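Local coordinates for enoyl-acyl carrier protein reductase (Uncultured bacterium, PDB 6KIA), which reduces enoyl-acyl carrier protein, a step of fatty acid synthesis, probably with NADH as hydride donor, and confers resistance to triclosan, at residues R80-P85 with D146-D151; K140-L145 with A155-T160; H215-S220 with Q279-T284. All blocks are in the same frame, centred on the assembly; numbering follows the deposited sequence.

Interaction 1 of 3, residues R80-P85 with D146-D151; sequences RIINVP and DGMIPD
Strand 80-83 of the Rossmann-like sheet offers R80 and I82 to M148, which stands in the turn that follows helix 120-146. The thioether chain of M148 runs straight out from CG (chi2 -179°), carrying the terminal methyl CE across to the strand, where it makes nearly all of the contact. Methionine suits the place, being long, unbranched and apolar enough to span the gap. CE meets I82 tip to tip, 3.7 Å from I82 CD1, and it comes obliquely to the R80 guanidinium, with R80 NH2 only 3.2 Å from M148 CE, a close approach.

Strand 80-83 pairs in parallel with strand 47-56, and the chain then passes through helix 120-146 to strand 155-159, a beta-alpha-beta crossover; the type I beta turn D146-I149, which holds M148, begins where the helix ends and precedes strand 155-159. A bend at chi3 (43°) turns the guanidinium toward helix 120-146, where R80 NH1 forms a salt bridge with E144 OE2. The aliphatic part of the contact lies inward, on the buried I82, which also packs against V141; the exposed R80 lies toward solvent. The turn itself is moored by R226, which pairs with D146 and D151 and bonds to the carbonyl oxygen of I149.

Interaction 2 of 3, residues K140-L145 with A155-T160; sequences KVMAEL and AFFAHT. With NAI (1,4-dihydronicotinamide adenine dinucleotide), chain D.
The hydroxyl of T160 donates a hydrogen bond to the dinucleotide, T160 OG1 lying 2.6 Å from O3B of the adenosine ribose. A chi1 of 68° sets OG1 between the backbone N and the carbonyl carbon, the position from which it meets O3B. The carbonyl of the same residue accepts from the other ribose, NAI O3D being 3.0 Å from T160 O, so one threonine grips both sugars.

Further back on the strand, F157 points toward helix 120-146 and fills the apolar space between helix and sheet. L145, its CG anti to the backbone N (chi1 -174°), comes from the opposite direction and lays a methyl at the ring edge: L145 CD2 is 3.6 Å from F157 CE1, close to the ring plane. M142 adds an oblique Met-aromatic contact, with SD 5.5 Å from the centroid of the F157 ring and M142 CE 4.3 Å from F157 CE1. A flat ring suits this place because it can offer its rim to leucine while Y236 of the neighbouring strand meets it with nearly parallel planes. V23, on the strand at the other flank, touches both L145 and F157.

A helix packed on parallel strands, with a strand's C-terminal end reaching the dinucleotide, is typical of NAD-binding Rossmann folds, the clan to which this family belongs.

Interaction 3 of 3, residues H215-S220 with Q279-T284; sequences HLIEGS and QGIKAT
I217, on helix 196-219, packs against I281, whose N-H completes the Schellman motif closing helix 263-278, and A283, which begins strand 283-287 of the sheet. G280 is the C-prime residue of that motif, its phi of 86° being one that glycine adopts without strain; I281 N reaches back to A276 O and G280 N to W277 O, turning the chain from helix toward strand.

The tight part is wholly apolar and buried. With its CG1 branch anti to the carbonyl carbon (chi1 -70°), I217 uses both branches at once: CG2 lies 3.9 Å from I281 CD1, while I217 CD1, at the end of the other branch, lies 4.0 Å from A283 CB. Beta-branched isoleucine suits a place with two neighbours, and the single methyl of alanine lets the helix lie near the strand. A276 also touches I217 and I281, and Y236 packs on I281 and A283.

Solvent lies at the other margin, where E218 and Q279 are exposed and neither touches the opposing segment; their polar ends suit the surface.

Where helix 196-219 ends, L216 O is gripped from opposite faces of its plane: S220 N at 3.0 Å, and S220 OG at 2.7 Å, tilted 25° from the carbonyl plane.

Overall arrangement
From the N terminus, strand 80-83 comes first, and interaction 1 closes the loop from it to the turn at 146-151. Interaction 2 opens within that span, at 140-145, and closes beyond it at 155-160, so the two cross, sharing helix 120-146 and its continuation; their centres are about 7 Å apart and they touch directly. Interaction 3 follows in series, closing the long excursion from helix 196-219 to strand 283-287. It touches interaction 2 where M142 and F157 meet L216, but not interaction 1; the centres of those two lie about 17 Å apart. Together they tie helices 120-146 and 196-219 to strands spread across one sheet.

Interaction 1 of 3, residues R80-P85 with D146-D151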
loop_
_atom_site.group_PDB
_atom_site.type_symbol
_atom_site.label_atom_id
_atom_site.label_comp_id
_atom_site.label_asym_id
_atom_site.label_seq_id
_atom_site.Cartn_x
_atom_site.Cartn_y
_atom_site.Cartn_z
ATOM N N ARG A 80 2.429 -14.509 17.142
ATOM C CA ARG A 80 3.296 -13.774 18.049
ATOM C C ARG A 80 3.751 -12.442 17.475
ATOM O O ARG A 80 4.002 -12.322 16.279
ATOM C CB ARG A 80 4.533 -14.595 18.393
ATOM C CG ARG A 80 4.310 -15.693 19.418
ATOM C CD ARG A 80 5.606 -15.929 20.170
ATOM N NE ARG A 80 6.226 -14.648 20.496
ATOM C CZ ARG A 80 7.526 -14.471 20.701
ATOM N NH1 ARG A 80 7.994 -13.263 20.989
ATOM N NH2 ARG A 80 8.355 -15.502 20.618
ATOM N N ILE A 81 3.814 -11.435 18.335
ATOM C CA ILE A 81 4.378 -10.147 17.954
ATOM C C ILE A 81 5.666 -9.945 18.723
ATOM O O ILE A 81 5.710 -10.158 19.931
ATOM C CB ILE A 81 3.391 -8.993 18.183
ATOM C CG1 ILE A 81 2.489 -8.899 16.956
ATOM C CG2 ILE A 81 4.103 -7.651 18.318
ATOM C CD1 ILE A 81 1.115 -8.472 17.235
ATOM N N ILE A 82 6.729 -9.587 18.011
ATOM C CA ILE A 82 8.013 -9.326 18.656
ATOM C C ILE A 82 7.994 -7.900 19.175
ATOM O O ILE A 82 7.807 -6.949 18.403
ATOM C CB ILE A 82 9.182 -9.566 17.686
ATOM C CG1 ILE A 82 9.211 -11.046 17.283
ATOM C CG2 ILE A 82 10.513 -9.140 18.318
ATOM C CD1 ILE A 82 10.224 -11.385 16.217
ATOM N N ASN A 83 8.123 -7.745 20.492
ATOM C CA ASN A 83 7.799 -6.462 21.112
ATOM C C ASN A 83 8.979 -5.489 21.085
ATOM O O ASN A 83 9.597 -5.196 22.109
ATOM C CB ASN A 83 7.335 -6.662 22.552
ATOM C CG ASN A 83 6.548 -5.483 23.069
ATOM O OD1 ASN A 83 6.356 -4.494 22.357
ATOM N ND2 ASN A 83 6.131 -5.552 24.330
ATOM N N VAL A 84 9.256 -4.967 19.897
ATOM C CA VAL A 84 10.281 -3.959 19.690
ATOM C C VAL A 84 9.634 -2.850 18.853
ATOM O O VAL A 84 8.969 -3.145 17.864
ATOM C CB VAL A 84 11.516 -4.532 18.986
ATOM C CG1 VAL A 84 12.489 -3.423 18.603
ATOM C CG2 VAL A 84 12.183 -5.603 19.862
ATOM N N PRO A 85 9.762 -1.583 19.291
ATOM C CA PRO A 85 9.063 -0.525 18.540
ATOM C C PRO A 85 9.718 -0.200 17.195
ATOM O O PRO A 85 10.641 0.623 17.133
ATOM C CB PRO A 85 9.122 0.676 19.489
ATOM C CG PRO A 85 10.314 0.410 20.364
ATOM C CD PRO A 85 10.395 -1.077 20.524
ATOM N N ASP A 146 15.264 -15.192 14.681
ATOM C CA ASP A 146 16.185 -16.246 14.262
ATOM C C ASP A 146 15.967 -17.498 15.104
ATOM O O ASP A 146 15.983 -18.609 14.586
ATOM C CB ASP A 146 17.640 -15.773 14.368
ATOM C CG ASP A 146 18.622 -16.824 13.902
ATOM O OD1 ASP A 146 18.693 -17.080 12.675
ATOM O OD2 ASP A 146 19.330 -17.384 14.761
ATOM N N GLY A 147 15.719 -17.306 16.394
ATOM C CA GLY A 147 15.497 -18.423 17.297
ATOM C C GLY A 147 14.180 -19.134 17.078
ATOM O O GLY A 147 13.969 -20.241 17.573
ATOM N N MET A 148 13.291 -18.501 16.322
ATOM C CA MET A 148 11.959 -19.038 16.067
ATOM C C MET A 148 11.804 -19.779 14.734
ATOM O O MET A 148 10.783 -20.422 14.504
ATOM C CB MET A 148 10.925 -17.902 16.093
ATOM C CG MET A 148 11.001 -16.992 17.290
ATOM S SD MET A 148 9.680 -15.767 17.100
ATOM C CE MET A 148 10.207 -14.507 18.246
ATOM N N ILE A 149 12.783 -19.659 13.842
ATOM C CA ILE A 149 12.694 -20.282 12.530
ATOM C C ILE A 149 13.725 -21.421 12.440
ATOM O O ILE A 149 14.932 -21.177 12.379
ATOM C CB ILE A 149 12.906 -19.252 11.388
ATOM C CG1 ILE A 149 12.032 -18.008 11.612
ATOM C CG2 ILE A 149 12.622 -19.874 10.017
ATOM C CD1 ILE A 149 12.276 -16.925 10.592
ATOM N N PRO A 150 13.255 -22.681 12.456
ATOM C CA PRO A 150 14.247 -23.771 12.515
ATOM C C PRO A 150 14.975 -23.959 11.186
ATOM O O PRO A 150 14.467 -23.539 10.132
ATOM C CB PRO A 150 13.400 -25.005 12.860
ATOM C CG PRO A 150 11.989 -24.663 12.365
ATOM C CD PRO A 150 11.857 -23.165 12.477
ATOM N N ASP A 151 16.165 -24.570 11.240
ATOM C CA ASP A 151 16.826 -25.028 10.031
ATOM C C ASP A 151 15.850 -25.840 9.203
ATOM O O ASP A 151 15.124 -26.692 9.739
ATOM C CB ASP A 151 18.044 -25.926 10.334
ATOM C CG ASP A 151 19.182 -25.189 11.000
ATOM O OD1 ASP A 151 19.152 -23.951 11.023
ATOM O OD2 ASP A 151 20.137 -25.857 11.486
#

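Interaction 2 of 3, residues K140-L145 with A155-T160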
loop_
_atom_site.group_PDB
_atom_site.type_symbol
_atom_site.label_atom_id
_atom_site.label_comp_id
_atom_site.label_asym_id
_atom_site.label_seq_id
_atom_site.Cartn_x
_atom_site.Cartn_y
_atom_site.Cartn_z
ATOM N N LYS A 140 17.440 -6.185 16.615
ATOM C CA LYS A 140 16.720 -6.782 17.748
ATOM C C LYS A 140 15.692 -7.827 17.329
ATOM O O LYS A 140 15.693 -8.974 17.816
ATOM C CB LYS A 140 15.997 -5.712 18.564
ATOM C CG LYS A 140 16.594 -5.345 19.911
ATOM C CD LYS A 140 15.632 -5.843 20.986
ATOM C CE LYS A 140 15.707 -5.042 22.271
ATOM N NZ LYS A 140 14.643 -5.478 23.230
ATOM N N VAL A 141 14.815 -7.411 16.418
ATOM C CA VAL A 141 13.730 -8.258 15.955
ATOM C C VAL A 141 14.272 -9.512 15.284
ATOM O O VAL A 141 13.819 -10.610 15.577
ATOM C CB VAL A 141 12.823 -7.508 14.961
ATOM C CG1 VAL A 141 11.887 -8.463 14.280
ATOM C CG2 VAL A 141 12.043 -6.420 15.686
ATOM N N MET A 142 15.278 -9.354 14.428
ATOM C CA MET A 142 15.823 -10.484 13.691
ATOM C C MET A 142 16.563 -11.433 14.631
ATOM O O MET A 142 16.591 -12.651 14.411
ATOM C CB MET A 142 16.752 -10.001 12.571
ATOM C CG MET A 142 16.024 -9.286 11.459
ATOM S SD MET A 142 14.737 -10.293 10.691
ATOM C CE MET A 142 13.832 -8.999 9.866
ATOM N N ALA A 143 17.171 -10.879 15.668
ATOM C CA ALA A 143 17.836 -11.713 16.675
ATOM C C ALA A 143 16.809 -12.614 17.335
ATOM O O ALA A 143 17.020 -13.840 17.444
ATOM C CB ALA A 143 18.532 -10.859 17.712
ATOM N N GLU A 144 15.657 -12.037 17.689
ATOM C CA GLU A 144 14.604 -12.835 18.317
ATOM C C GLU A 144 13.948 -13.832 17.343
ATOM O O GLU A 144 13.680 -14.988 17.690
ATOM C CB GLU A 144 13.546 -11.920 18.925
ATOM C CG GLU A 144 12.602 -12.630 19.866
ATOM C CD GLU A 144 11.732 -11.670 20.648
ATOM O OE1 GLU A 144 12.216 -10.570 20.979
ATOM O OE2 GLU A 144 10.562 -12.013 20.920
ATOM N N LEU A 145 13.709 -13.388 16.116
ATOM C CA LEU A 145 13.076 -14.208 15.100
ATOM C C LEU A 145 13.950 -15.401 14.708
ATOM O O LEU A 145 13.442 -16.477 14.412
ATOM C CB LEU A 145 12.786 -13.361 13.868
ATOM C CG LEU A 145 11.989 -14.009 12.751
ATOM C CD1 LEU A 145 10.564 -14.337 13.194
ATOM C CD2 LEU A 145 12.012 -13.075 11.552
ATOM N N ALA A 155 10.781 -19.339 4.817
ATOM C CA ALA A 155 10.373 -18.102 5.446
ATOM C C ALA A 155 9.824 -17.127 4.377
ATOM O O ALA A 155 10.383 -16.972 3.282
ATOM C CB ALA A 155 11.534 -17.467 6.220
ATOM N N PHE A 156 8.747 -16.456 4.750
ATOM C CA PHE A 156 8.020 -15.520 3.896
ATOM C C PHE A 156 7.946 -14.209 4.667
ATOM O O PHE A 156 7.218 -14.096 5.662
ATOM C CB PHE A 156 6.614 -16.104 3.606
ATOM C CG PHE A 156 5.810 -15.388 2.538
ATOM C CD1 PHE A 156 4.951 -16.115 1.720
ATOM C CD2 PHE A 156 5.988 -14.041 2.272
ATOM C CE1 PHE A 156 4.195 -15.474 0.709
ATOM C CE2 PHE A 156 5.239 -13.402 1.267
ATOM C CZ PHE A 156 4.370 -14.132 0.493
ATOM N N PHE A 157 8.721 -13.217 4.224
ATOM C CA PHE A 157 8.724 -11.905 4.862
ATOM C C PHE A 157 7.840 -10.984 4.039
ATOM O O PHE A 157 8.166 -10.710 2.888
ATOM C CB PHE A 157 10.148 -11.316 4.953
ATOM C CG PHE A 157 11.079 -12.072 5.860
ATOM C CD1 PHE A 157 11.172 -11.756 7.212
ATOM C CD2 PHE A 157 11.876 -13.066 5.349
ATOM C CE1 PHE A 157 12.053 -12.430 8.047
ATOM C CE2 PHE A 157 12.765 -13.745 6.161
ATOM C CZ PHE A 157 12.844 -13.440 7.531
ATOM N N ALA A 158 6.715 -10.533 4.602
ATOM C CA ALA A 158 5.776 -9.695 3.847
ATOM C C ALA A 158 5.820 -8.228 4.325
ATOM O O ALA A 158 5.328 -7.876 5.403
ATOM C CB ALA A 158 4.357 -10.264 3.966
ATOM N N HIS A 159 6.434 -7.377 3.514
ATOM C CA HIS A 159 6.566 -5.946 3.820
ATOM C C HIS A 159 5.287 -5.228 3.449
ATOM O O HIS A 159 4.737 -5.489 2.391
ATOM C CB HIS A 159 7.763 -5.396 3.046
ATOM C CG HIS A 159 7.974 -3.921 3.159
ATOM N ND1 HIS A 159 7.285 -3.014 2.381
ATOM C CD2 HIS A 159 8.871 -3.198 3.874
ATOM C CE1 HIS A 159 7.705 -1.793 2.658
ATOM N NE2 HIS A 159 8.670 -1.877 3.557
ATOM N N THR A 160 4.816 -4.327 4.311
ATOM C CA THR A 160 3.580 -3.589 4.020
ATOM C C THR A 160 3.746 -2.101 4.253
ATOM O O THR A 160 2.804 -1.337 4.043
ATOM C CB THR A 160 2.388 -4.048 4.906
ATOM O OG1 THR A 160 2.654 -3.670 6.264
ATOM C CG2 THR A 160 2.144 -5.555 4.810
HETATM P PA NAI D . -2.881 0.272 5.951
HETATM O O1A NAI D . -3.719 -0.859 6.463
HETATM O O2A NAI D . -3.037 1.612 6.644
HETATM O O5B NAI D . -1.370 -0.221 5.968
HETATM C C5B NAI D . -0.329 0.713 6.173
HETATM C C4B NAI D . 0.876 -0.176 6.608
HETATM O O4B NAI D . 2.081 0.796 6.708
HETATM C C3B NAI D . 0.713 -0.714 7.764
HETATM O O3B NAI D . 1.239 -2.103 7.818
HETATM C C2B NAI D . 1.556 0.258 8.804
HETATM O O2B NAI D . 1.828 -0.481 10.052
HETATM C C1B NAI D . 2.606 0.577 8.131
HETATM N N9A NAI D . 3.101 1.920 8.497
HETATM C C8A NAI D . 2.625 3.171 8.365
HETATM N N7A NAI D . 3.513 4.009 8.895
HETATM C C5A NAI D . 4.554 3.274 9.354
HETATM C C6A NAI D . 5.705 3.718 9.987
HETATM N N6A NAI D . 6.190 5.017 10.361
HETATM N N1A NAI D . 6.613 2.803 10.366
HETATM C C2A NAI D . 6.388 1.471 10.136
HETATM N N3A NAI D . 5.238 1.031 9.501
HETATM C C4A NAI D . 4.316 1.968 9.117
HETATM O O3 NAI D . -3.196 0.574 4.355
HETATM P PN NAI D . -2.786 -0.278 3.048
HETATM O O1N NAI D . -3.307 -1.678 3.151
HETATM O O2N NAI D . -3.394 0.521 1.906
HETATM O O5D NAI D . -1.194 -0.273 2.962
HETATM C C5D NAI D . -0.450 -1.479 2.899
HETATM C C4D NAI D . 0.455 -1.407 1.649
HETATM O O4D NAI D . -0.305 -1.478 0.574
HETATM C C3D NAI D . 1.156 -0.052 1.567
HETATM O O3D NAI D . 2.511 -0.181 1.297
HETATM C C2D NAI D . 0.450 0.582 0.348
HETATM O O2D NAI D . 1.294 1.660 -0.192
HETATM C C1D NAI D . 0.257 -0.425 -0.463
HETATM N N1N NAI D . -0.762 -0.175 -1.482
HETATM C C2N NAI D . -1.961 0.436 -1.180
HETATM C C3N NAI D . -2.880 0.710 -2.202
HETATM C C7N NAI D . -4.232 1.351 -1.897
HETATM O O7N NAI D . -4.894 1.873 -2.790
HETATM N N7N NAI D . -4.717 1.325 -0.563
HETATM C C4N NAI D . -2.626 0.360 -3.521
HETATM C C5N NAI D . -1.428 -0.305 -3.807
HETATM C C6N NAI D . -0.506 -0.562 -2.787
#

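Interaction 3 of 3, residues H215-S220 with Q279-T284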
loop_
_atom_site.group_PDB
_atom_site.type_symbol
_atom_site.label_atom_id
_atom_site.label_comp_id
_atom_site.label_asym_id
_atom_site.label_seq_id
_atom_site.Cartn_x
_atom_site.Cartn_y
_atom_site.Cartn_z
ATOM N N HIS A 215 16.017 -2.426 4.594
ATOM C CA HIS A 215 16.445 -2.754 5.950
ATOM C C HIS A 215 15.942 -4.126 6.333
ATOM O O HIS A 215 16.588 -4.842 7.090
ATOM C CB HIS A 215 15.948 -1.716 6.947
ATOM C CG HIS A 215 16.504 -0.357 6.690
ATOM N ND1 HIS A 215 17.808 -0.161 6.289
ATOM C CD2 HIS A 215 15.930 0.870 6.739
ATOM C CE1 HIS A 215 18.016 1.131 6.107
ATOM N NE2 HIS A 215 16.895 1.778 6.375
ATOM N N LEU A 216 14.796 -4.501 5.778
ATOM C CA LEU A 216 14.269 -5.836 5.992
ATOM C C LEU A 216 15.154 -6.876 5.337
ATOM O O LEU A 216 15.541 -7.868 5.969
ATOM C CB LEU A 216 12.851 -5.933 5.432
ATOM C CG LEU A 216 12.281 -7.344 5.287
ATOM C CD1 LEU A 216 12.299 -8.122 6.622
ATOM C CD2 LEU A 216 10.894 -7.262 4.684
ATOM N N ILE A 217 15.515 -6.629 4.086
ATOM C CA ILE A 217 16.321 -7.584 3.342
ATOM C C ILE A 217 17.720 -7.731 3.967
ATOM O O ILE A 217 18.241 -8.848 4.125
ATOM C CB ILE A 217 16.421 -7.180 1.860
ATOM C CG1 ILE A 217 15.047 -7.387 1.195
ATOM C CG2 ILE A 217 17.452 -8.049 1.132
ATOM C CD1 ILE A 217 14.903 -6.748 -0.182
ATOM N N GLU A 218 18.339 -6.607 4.290
ATOM C CA GLU A 218 19.675 -6.634 4.907
ATOM C C GLU A 218 19.665 -7.189 6.332
ATOM O O GLU A 218 20.550 -7.949 6.727
ATOM C CB GLU A 218 20.274 -5.229 4.895
ATOM C CG GLU A 218 20.791 -4.866 3.527
ATOM C CD GLU A 218 21.281 -3.432 3.448
ATOM O OE1 GLU A 218 21.150 -2.674 4.435
ATOM O OE2 GLU A 218 21.853 -3.088 2.405
ATOM N N GLY A 219 18.660 -6.792 7.100
ATOM C CA GLY A 219 18.543 -7.186 8.489
ATOM C C GLY A 219 18.292 -8.679 8.639
ATOM O O GLY A 219 18.723 -9.282 9.629
ATOM N N SER A 220 17.652 -9.289 7.640
ATOM C CA SER A 220 17.324 -10.715 7.708
ATOM C C SER A 220 18.355 -11.609 6.998
ATOM O O SER A 220 18.130 -12.810 6.812
ATOM C CB SER A 220 15.931 -10.951 7.116
ATOM O OG SER A 220 15.898 -10.579 5.741
ATOM N N GLN A 279 21.024 -10.153 -6.975
ATOM C CA GLN A 279 21.910 -10.833 -6.037
ATOM C C GLN A 279 21.384 -12.205 -5.625
ATOM O O GLN A 279 21.923 -12.824 -4.706
ATOM C CB GLN A 279 22.150 -9.952 -4.810
ATOM C CG GLN A 279 22.852 -8.655 -5.152
ATOM C CD GLN A 279 22.942 -7.705 -3.981
ATOM O OE1 GLN A 279 21.977 -7.526 -3.237
ATOM N NE2 GLN A 279 24.104 -7.084 -3.811
ATOM N N GLY A 280 20.347 -12.682 -6.311
ATOM C CA GLY A 280 19.811 -14.010 -6.059
ATOM C C GLY A 280 18.785 -14.066 -4.946
ATOM O O GLY A 280 18.330 -15.143 -4.556
ATOM N N ILE A 281 18.421 -12.897 -4.426
ATOM C CA ILE A 281 17.397 -12.785 -3.389
ATOM C C ILE A 281 16.001 -12.720 -4.036
ATOM O O ILE A 281 15.758 -11.942 -4.968
ATOM C CB ILE A 281 17.641 -11.544 -2.505
ATOM C CG1 ILE A 281 19.069 -11.546 -1.931
ATOM C CG2 ILE A 281 16.582 -11.435 -1.391
ATOM C CD1 ILE A 281 19.505 -10.179 -1.440
ATOM N N LYS A 282 15.095 -13.567 -3.565
ATOM C CA LYS A 282 13.738 -13.632 -4.115
ATOM C C LYS A 282 12.820 -12.580 -3.478
ATOM O O LYS A 282 11.996 -12.887 -2.601
ATOM C CB LYS A 282 13.152 -15.027 -3.917
ATOM C CG LYS A 282 13.871 -16.140 -4.696
ATOM C CD LYS A 282 14.081 -15.782 -6.151
ATOM C CE LYS A 282 14.923 -16.840 -6.861
ATOM N NZ LYS A 282 15.368 -16.382 -8.214
ATOM N N ALA A 283 12.985 -11.338 -3.911
ATOM C CA ALA A 283 12.188 -10.210 -3.430
ATOM C C ALA A 283 11.322 -9.686 -4.574
ATOM O O ALA A 283 11.832 -9.423 -5.664
ATOM C CB ALA A 283 13.106 -9.112 -2.882
ATOM N N THR A 284 10.014 -9.553 -4.336
ATOM C CA THR A 284 9.090 -9.140 -5.370
ATOM C C THR A 284 8.159 -8.040 -4.842
ATOM O O THR A 284 7.522 -8.192 -3.790
ATOM C CB THR A 284 8.256 -10.335 -5.890
ATOM O OG1 THR A 284 9.136 -11.347 -6.432
ATOM C CG2 THR A 284 7.255 -9.891 -6.975
#